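Local coordinates for solute-binding protein Csal_2479 (Chromohalobacter salexigens, PDB 4P1L) that binds D-glucuronate in vitro and is probably the periplasmic solute-binding subunit of a TRAP transport system that carries solutes into the cytoplasm, at residues Ala99-Leu104 with Asp305-Glu310; Asn30-Pro33 with Pro37-Lys40. All blocks are in the same frame, centred on the assembly; numbering follows the deposited sequence. Where two conformers were deposited one is given.

Contact 1. Residues Ala99-Leu104 with Asp305-Glu310; sequences ANVLSL and DQFVQE
N100 meets the ring of F307 through its methylene rather than its amide: CB of N100 stands 3.6 Å from CE1 of F307 and a little farther from CZ. Its carboxamide turns elsewhere, OD1 accepting a hydrogen bond from ND2 of N171, so the residue offers carbon to the ring and keeps its polar end for another part of the fold. One residue on, V101 reaches the same end of the ring with a single branch. Its CG2 lies 3.7 Å from CE2 of F307, and the two side chains run roughly at right angles. Because CG1 takes the position anti to the backbone N (chi1 170°), CG2 is left beside that nitrogen, and it is this branch that touches the ring. L104 closes the row nearer the root of the phenylalanine, where CD2 of L104 is 4.0 Å from CB of F307 and CD1 of L104 is 4.1 Å from CD2 of F307. On the helix, CG of F307 is anti to its own backbone N (chi1 -174°), which carries the ring across to the other segment. No hydrogen bond joins the two segments; one aromatic side chain is received by three neighbours, all by van der Waals contact. V101 and L104 also touch helix 315-323, and the ring of F307 meets that of H311. This is plain structural packing: a phenylalanine from helix 301-310, the last but one in the chain, set among N100, V101 and L104 of the loop following strand 84-88, away from the glucuronate site of this family 7 solute-binding fold.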
ATOM      1  N   ALA A  99      -4.856   1.774  11.756  1.00 20.34           N
ATOM      2  CA  ALA A  99      -4.382   1.713  10.383  1.00 15.91           C
ATOM      3  C   ALA A  99      -5.474   2.035   9.385  1.00 14.68           C
ATOM      4  O   ALA A  99      -5.167   2.499   8.279  1.00 17.35           O
ATOM      5  CB  ALA A  99      -3.751   0.322  10.072  1.00 16.31           C
ATOM      6  N   ASN A 100      -6.744   1.818   9.742  1.00 16.19           N
ATOM      7  CA  ASN A 100      -7.830   2.144   8.809  1.00 14.96           C
ATOM      8  C   ASN A 100      -7.877   3.619   8.436  1.00 14.73           C
ATOM      9  O   ASN A 100      -8.405   3.978   7.385  1.00 15.34           O
ATOM     10  CB  ASN A 100      -9.203   1.756   9.358  1.00 18.87           C
ATOM     11  CG  ASN A 100      -9.533   0.319   9.103  1.00 29.13           C
ATOM     12  OD1 ASN A 100      -9.461  -0.144   7.972  1.00 25.68           O
ATOM     13  ND2 ASN A 100      -9.845  -0.418  10.171  1.00 35.96           N
ATOM     14  N   VAL A 101      -7.317   4.475   9.285  1.00 16.14           N
ATOM     15  CA  VAL A 101      -7.316   5.904   8.978  1.00 14.71           C
ATOM     16  C   VAL A 101      -6.619   6.157   7.645  1.00 14.08           C
ATOM     17  O   VAL A 101      -7.030   7.028   6.883  1.00 14.83           O
ATOM     18  CB  VAL A 101      -6.628   6.706  10.104  1.00 18.61           C
ATOM     19  CG1 VAL A 101      -6.403   8.158   9.691  1.00 16.62           C
ATOM     20  CG2 VAL A 101      -7.475   6.646  11.380  1.00 20.28           C
ATOM     21  N   LEU A 102      -5.583   5.368   7.355  1.00 13.78           N
ATOM     22  CA  LEU A 102      -4.787   5.533   6.153  1.00 14.22           C
ATOM     23  C   LEU A 102      -5.540   5.131   4.897  1.00 15.73           C
ATOM     24  O   LEU A 102      -5.131   5.472   3.793  1.00 14.22           O
ATOM     25  CB  LEU A 102      -3.497   4.708   6.259  1.00 13.82           C
ATOM     26  CG  LEU A 102      -2.618   5.092   7.426  1.00 15.78           C
ATOM     27  CD1 LEU A 102      -1.443   4.079   7.544  1.00 14.57           C
ATOM     28  CD2 LEU A 102      -2.127   6.529   7.327  1.00 15.30           C
ATOM     29  N   SER A 103      -6.631   4.397   5.074  1.00 13.25           N
ATOM     30  CA  SER A 103      -7.469   3.960   3.951  1.00 13.51           C
ATOM     31  C   SER A 103      -8.653   4.871   3.732  1.00 15.33           C
ATOM     32  O   SER A 103      -9.496   4.595   2.885  1.00 14.41           O
ATOM     33  CB  SER A 103      -7.951   2.528   4.189  1.00 14.53           C
ATOM     34  OG  SER A 103      -6.882   1.626   4.027  1.00 16.23           O
ATOM     35  N   LEU A 104      -8.728   5.972   4.474  1.00 14.44           N
ATOM     36  CA  LEU A 104      -9.738   6.961   4.144  1.00 14.04           C
ATOM     37  C   LEU A 104      -9.350   7.629   2.825  1.00 13.64           C
ATOM     38  O   LEU A 104      -8.231   8.137   2.694  1.00 15.51           O
ATOM     39  CB  LEU A 104      -9.915   7.969   5.296  1.00 14.01           C
ATOM     40  CG  LEU A 104     -10.551   7.437   6.592  1.00 14.55           C
ATOM     41  CD1 LEU A 104     -10.339   8.394   7.785  1.00 15.06           C
ATOM     42  CD2 LEU A 104     -12.070   7.187   6.392  1.00 17.65           C
ATOM     43  N   ASP A 305     -17.586  10.465   8.038  1.00 12.93           N
ATOM     44  CA  ASP A 305     -18.553  10.633   9.120  1.00 15.93           C
ATOM     45  C   ASP A 305     -18.783   9.309   9.877  1.00 14.46           C
ATOM     46  O   ASP A 305     -18.789   9.270  11.128  1.00 14.71           O
ATOM     47  CB  ASP A 305     -19.903  11.133   8.581  1.00 20.15           C
ATOM     48  CG  ASP A 305     -19.852  12.534   8.005  1.00 24.46           C
ATOM     49  OD1 ASP A 305     -18.856  13.260   8.178  1.00 23.79           O
ATOM     50  OD2 ASP A 305     -20.851  12.909   7.357  1.00 30.29           O
ATOM     51  N   GLN A 306     -18.970   8.227   9.115  0.57 15.78           N
ATOM     52  CA  GLN A 306     -19.262   6.929   9.704  0.57 17.81           C
ATOM     53  C   GLN A 306     -18.033   6.458  10.466  0.57 14.20           C
ATOM     54  O   GLN A 306     -18.147   5.869  11.521  0.57 12.73           O
ATOM     55  CB  GLN A 306     -19.668   5.890   8.631  0.57 17.72           C
ATOM     56  CG  GLN A 306     -19.688   4.434   9.133  0.57 19.03           C
ATOM     57  CD  GLN A 306     -19.880   3.380   8.040  0.57 16.08           C
ATOM     58  OE1 GLN A 306     -20.448   3.659   6.984  0.57 15.35           O
ATOM     59  NE2 GLN A 306     -19.378   2.161   8.285  0.57 12.35           N
ATOM     60  N   PHE A 307     -16.851   6.720   9.908  1.00 12.96           N
ATOM     61  CA  PHE A 307     -15.616   6.270  10.513  1.00 17.06           C
ATOM     62  C   PHE A 307     -15.401   6.894  11.887  1.00 17.96           C
ATOM     63  O   PHE A 307     -15.110   6.187  12.849  1.00 16.06           O
ATOM     64  CB  PHE A 307     -14.403   6.530   9.622  1.00 18.75           C
ATOM     65  CG  PHE A 307     -13.144   5.935  10.181  1.00 15.19           C
ATOM     66  CD1 PHE A 307     -12.856   4.594   9.951  1.00 18.69           C
ATOM     67  CD2 PHE A 307     -12.291   6.688  10.991  1.00 14.16           C
ATOM     68  CE1 PHE A 307     -11.711   4.010  10.487  1.00 26.31           C
ATOM     69  CE2 PHE A 307     -11.135   6.115  11.524  1.00 15.11           C
ATOM     70  CZ  PHE A 307     -10.857   4.768  11.278  1.00 24.02           C
ATOM     71  N   VAL A 308     -15.554   8.207  11.988  1.00 15.05           N
ATOM     72  CA  VAL A 308     -15.295   8.891  13.243  1.00 19.67           C
ATOM     73  C   VAL A 308     -16.395   8.602  14.283  1.00 14.50           C
ATOM     74  O   VAL A 308     -16.143   8.594  15.469  1.00 14.85           O
ATOM     75  CB  VAL A 308     -15.020  10.423  13.056  1.00 16.83           C
ATOM     76  CG1 VAL A 308     -13.772  10.640  12.161  1.00 17.75           C
ATOM     77  CG2 VAL A 308     -16.209  11.132  12.496  1.00 20.27           C
ATOM     78  N   GLN A 309     -17.612   8.309  13.845  1.00 15.87           N
ATOM     79  CA  GLN A 309     -18.641   7.845  14.768  1.00 13.42           C
ATOM     80  C   GLN A 309     -18.318   6.457  15.370  1.00 14.47           C
ATOM     81  O   GLN A 309     -18.554   6.189  16.563  1.00 15.59           O
ATOM     82  CB  GLN A 309     -20.009   7.847  14.059  1.00 17.03           C
ATOM     83  CG  GLN A 309     -20.520   9.253  13.709  1.00 21.15           C
ATOM     84  CD  GLN A 309     -21.751   9.251  12.811  1.00 23.36           C
ATOM     85  OE1 GLN A 309     -22.548   8.315  12.824  1.00 28.03           O
ATOM     86  NE2 GLN A 309     -21.919  10.310  12.042  1.00 23.24           N
ATOM     87  N   GLU A 310     -17.803   5.569  14.524  1.00 16.79           N
ATOM     88  CA  GLU A 310     -17.429   4.225  14.945  1.00 16.11           C
ATOM     89  C   GLU A 310     -16.219   4.236  15.842  1.00 16.60           C
ATOM     90  O   GLU A 310     -16.079   3.381  16.722  1.00 17.20           O
ATOM     91  CB  GLU A 310     -17.086   3.384  13.716  1.00 16.60           C
ATOM     92  CG  GLU A 310     -18.278   2.959  12.945  1.00 20.80           C
ATOM     93  CD  GLU A 310     -17.938   2.555  11.508  1.00 21.39           C
ATOM     94  OE1 GLU A 310     -16.741   2.586  11.061  1.00 20.63           O
ATOM     95  OE2 GLU A 310     -18.898   2.229  10.800  1.00 23.88           O
TER

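Contact 2. Residues Asn30-Pro33 with Pro37-Lys40; sequences NIHP and PNGK. With BDP (beta-D-glucopyranuronic acid), chain C.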
ATOM      1  N   ASN A  30       7.467 -10.464   0.485  1.00 15.67           N
ATOM      2  CA  ASN A  30       7.129  -9.384  -0.440  1.00 15.11           C
ATOM      3  C   ASN A  30       6.144  -9.943  -1.455  1.00 18.44           C
ATOM      4  O   ASN A  30       6.341 -11.052  -1.940  1.00 17.28           O
ATOM      5  CB  ASN A  30       8.415  -8.911  -1.121  1.00 15.15           C
ATOM      6  CG  ASN A  30       8.190  -7.871  -2.157  1.00 15.68           C
ATOM      7  OD1 ASN A  30       7.236  -7.071  -2.087  1.00 14.28           O
ATOM      8  ND2 ASN A  30       9.130  -7.792  -3.096  1.00 15.92           N
ATOM      9  N   ILE A  31       5.075  -9.201  -1.749  1.00 17.29           N
ATOM     10  CA  ILE A  31       4.100  -9.650  -2.729  1.00 17.04           C
ATOM     11  C   ILE A  31       4.595  -9.441  -4.180  1.00 17.11           C
ATOM     12  O   ILE A  31       4.142 -10.138  -5.110  1.00 16.79           O
ATOM     13  CB  ILE A  31       2.718  -8.938  -2.518  1.00 15.80           C
ATOM     14  CG1 ILE A  31       1.620  -9.584  -3.364  1.00 16.21           C
ATOM     15  CG2 ILE A  31       2.776  -7.429  -2.847  1.00 16.43           C
ATOM     16  CD1 ILE A  31       0.192  -9.276  -2.874  1.00 18.73           C
ATOM     17  N   HIS A  32       5.502  -8.473  -4.367  1.00 16.62           N
ATOM     18  CA  HIS A  32       5.914  -8.029  -5.713  1.00 16.50           C
ATOM     19  C   HIS A  32       7.090  -8.868  -6.238  1.00 16.37           C
ATOM     20  O   HIS A  32       7.712  -9.624  -5.488  1.00 16.47           O
ATOM     21  CB  HIS A  32       6.326  -6.553  -5.693  1.00 14.16           C
ATOM     22  CG  HIS A  32       5.219  -5.619  -5.284  1.00 14.63           C
ATOM     23  ND1 HIS A  32       4.199  -5.265  -6.139  1.00 15.78           N
ATOM     24  CD2 HIS A  32       4.973  -4.973  -4.115  1.00 17.06           C
ATOM     25  CE1 HIS A  32       3.361  -4.449  -5.513  1.00 16.11           C
ATOM     26  NE2 HIS A  32       3.812  -4.257  -4.286  1.00 16.96           N
ATOM     27  N   PRO A  33       7.385  -8.737  -7.540  1.00 18.60           N
ATOM     28  CA  PRO A  33       8.594  -9.398  -8.065  1.00 19.85           C
ATOM     29  C   PRO A  33       9.871  -8.813  -7.446  1.00 16.13           C
ATOM     30  O   PRO A  33       9.847  -7.670  -6.961  1.00 15.68           O
ATOM     31  CB  PRO A  33       8.540  -9.090  -9.561  1.00 19.85           C
ATOM     32  CG  PRO A  33       7.101  -8.727  -9.845  1.00 20.25           C
ATOM     33  CD  PRO A  33       6.590  -8.081  -8.599  1.00 20.30           C
ATOM     34  N   PRO A  37      10.452  -1.904  -7.236  1.00 14.57           N
ATOM     35  CA  PRO A  37      11.205  -1.069  -6.294  1.00 15.28           C
ATOM     36  C   PRO A  37      11.243  -1.627  -4.874  1.00 15.68           C
ATOM     37  O   PRO A  37      12.316  -1.617  -4.260  1.00 16.09           O
ATOM     38  CB  PRO A  37      10.454   0.253  -6.342  1.00 16.90           C
ATOM     39  CG  PRO A  37       9.979   0.315  -7.769  1.00 18.00           C
ATOM     40  CD  PRO A  37       9.587  -1.091  -8.107  1.00 18.99           C
ATOM     41  N   ASN A  38      10.090  -2.073  -4.360  1.00 15.19           N
ATOM     42  CA  ASN A  38      10.039  -2.665  -3.025  1.00 14.81           C
ATOM     43  C   ASN A  38      10.942  -3.890  -2.909  1.00 15.83           C
ATOM     44  O   ASN A  38      11.550  -4.131  -1.854  1.00 14.68           O
ATOM     45  CB  ASN A  38       8.616  -3.094  -2.668  1.00 13.84           C
ATOM     46  CG  ASN A  38       7.626  -1.929  -2.667  1.00 17.14           C
ATOM     47  OD1 ASN A  38       7.754  -0.958  -3.420  1.00 14.45           O
ATOM     48  ND2 ASN A  38       6.624  -2.041  -1.822  1.00 13.61           N
ATOM     49  N   GLY A  39      11.019  -4.674  -3.989  1.00 14.74           N
ATOM     50  CA  GLY A  39      11.817  -5.899  -3.972  1.00 15.75           C
ATOM     51  C   GLY A  39      13.302  -5.580  -3.825  1.00 15.73           C
ATOM     52  O   GLY A  39      14.014  -6.145  -3.006  1.00 16.06           O
ATOM     53  N   LYS A  40      13.771  -4.637  -4.631  1.00 15.81           N
ATOM     54  CA  LYS A  40      15.144  -4.195  -4.575  1.00 16.31           C
ATOM     55  C   LYS A  40      15.512  -3.680  -3.180  1.00 16.54           C
ATOM     56  O   LYS A  40      16.562  -4.036  -2.655  1.00 16.73           O
ATOM     57  CB  LYS A  40      15.386  -3.116  -5.623  1.00 16.43           C
ATOM     58  CG  LYS A  40      15.253  -3.597  -7.074  1.00 24.95           C
ATOM     59  CD  LYS A  40      15.392  -2.417  -8.040  1.00 26.39           C
ATOM     60  CE  LYS A  40      15.453  -2.849  -9.494  1.00 25.27           C
ATOM     61  NZ  LYS A  40      15.295  -1.692 -10.400  1.00 22.14           N
TER
HETATM   62  C1  BDP C 401       0.021  -2.571  -4.419  1.00 11.57           C
HETATM   63  C2  BDP C 401       0.632  -2.852  -3.054  1.00 10.53           C
HETATM   64  C3  BDP C 401       0.580  -4.308  -2.788  1.00 16.70           C
HETATM   65  C4  BDP C 401      -0.856  -4.725  -2.834  1.00 12.52           C
HETATM   66  C5  BDP C 401      -1.486  -4.384  -4.211  1.00 10.25           C
HETATM   67  C6  BDP C 401      -2.966  -4.750  -4.295  1.00 12.94           C
HETATM   68  O2  BDP C 401       1.979  -2.416  -3.122  1.00 13.24           O
HETATM   69  O3  BDP C 401       1.061  -4.500  -1.356  1.00 13.74           O
HETATM   70  O4  BDP C 401      -0.975  -6.137  -2.586  1.00 12.28           O
HETATM   71  O5  BDP C 401      -1.344  -3.019  -4.452  1.00 11.81           O
HETATM   72  O6A BDP C 401      -3.701  -3.990  -5.005  1.00 13.40           O
HETATM   73  O1  BDP C 401       0.020  -1.206  -4.656  1.00 14.07           O
HETATM   74  O6B BDP C 401      -3.378  -5.796  -3.750  1.00 15.87           O
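NE2 of H32 donates to O2 of the bound beta-D-glucuronate at 2.8 Å, with an N-H...O angle of 149°. The sugar oxygen sits at the edge of the imidazole, close to its plane. Around that ring, CG2 of I31 lies 3.5 Å above one face, offset toward the rim, and Y36 stacks with the ring; from helix 37-52, ND2 of N38 comes within 4.1 Å of CD2 of H32, its amide plane turned 64° from the imidazole. This amide is engaged beyond the pair, ND2 donating to N86 and OD1 accepting from Q265, so N38 packs against the histidine while serving other partners. A leucine in place of H32 would probably leave O2 of the sugar without this donor and Y36 without its stacking partner. I31 also reaches the ligand directly, its CD1 3.4 Å from O4 of the sugar. The backbone beneath is shaped by an Asx turn, in which OD1 of N30 accepts from N of H32 at 3.2 Å; the donor stands well above the carbonyl plane. With CG anti to the backbone N (chi1 176°), the amide of N30 reaches the helix, where its ND2 lies 3.4 Å from CA of G39 while donating to ND1 of H63. The absence of a side chain at G39 matters here, since a beta carbon would run into O of P33. Strand 26-29, which runs between 59-62 and 84-88 in the five-stranded sheet, thus ends in a loop that carries ligand-binding residues and folds against the first turn of helix 37-52, whose P37 and K40 touch helix 248-282.

How the contacts relate
Within one chain, the two contacts show a ligand-bearing contact and a purely structural one. Contact 2 belongs to the glucuronate pocket: it supplies H32 and I31, while E234, Q70, R146, R167 and N207 hydrogen-bond the same sugar from other parts of the chain. Contact 1 lies away from that pocket and joins segments 201 residues apart at their closest ends, whereas those of contact 2 are only 4 apart. Their centres are 28 Å from each other, on opposite sides of the centre of the chain, and their nearest atoms remain about 14 Å apart. In sequence they follow in series, contact 2 closing before contact 1 opens.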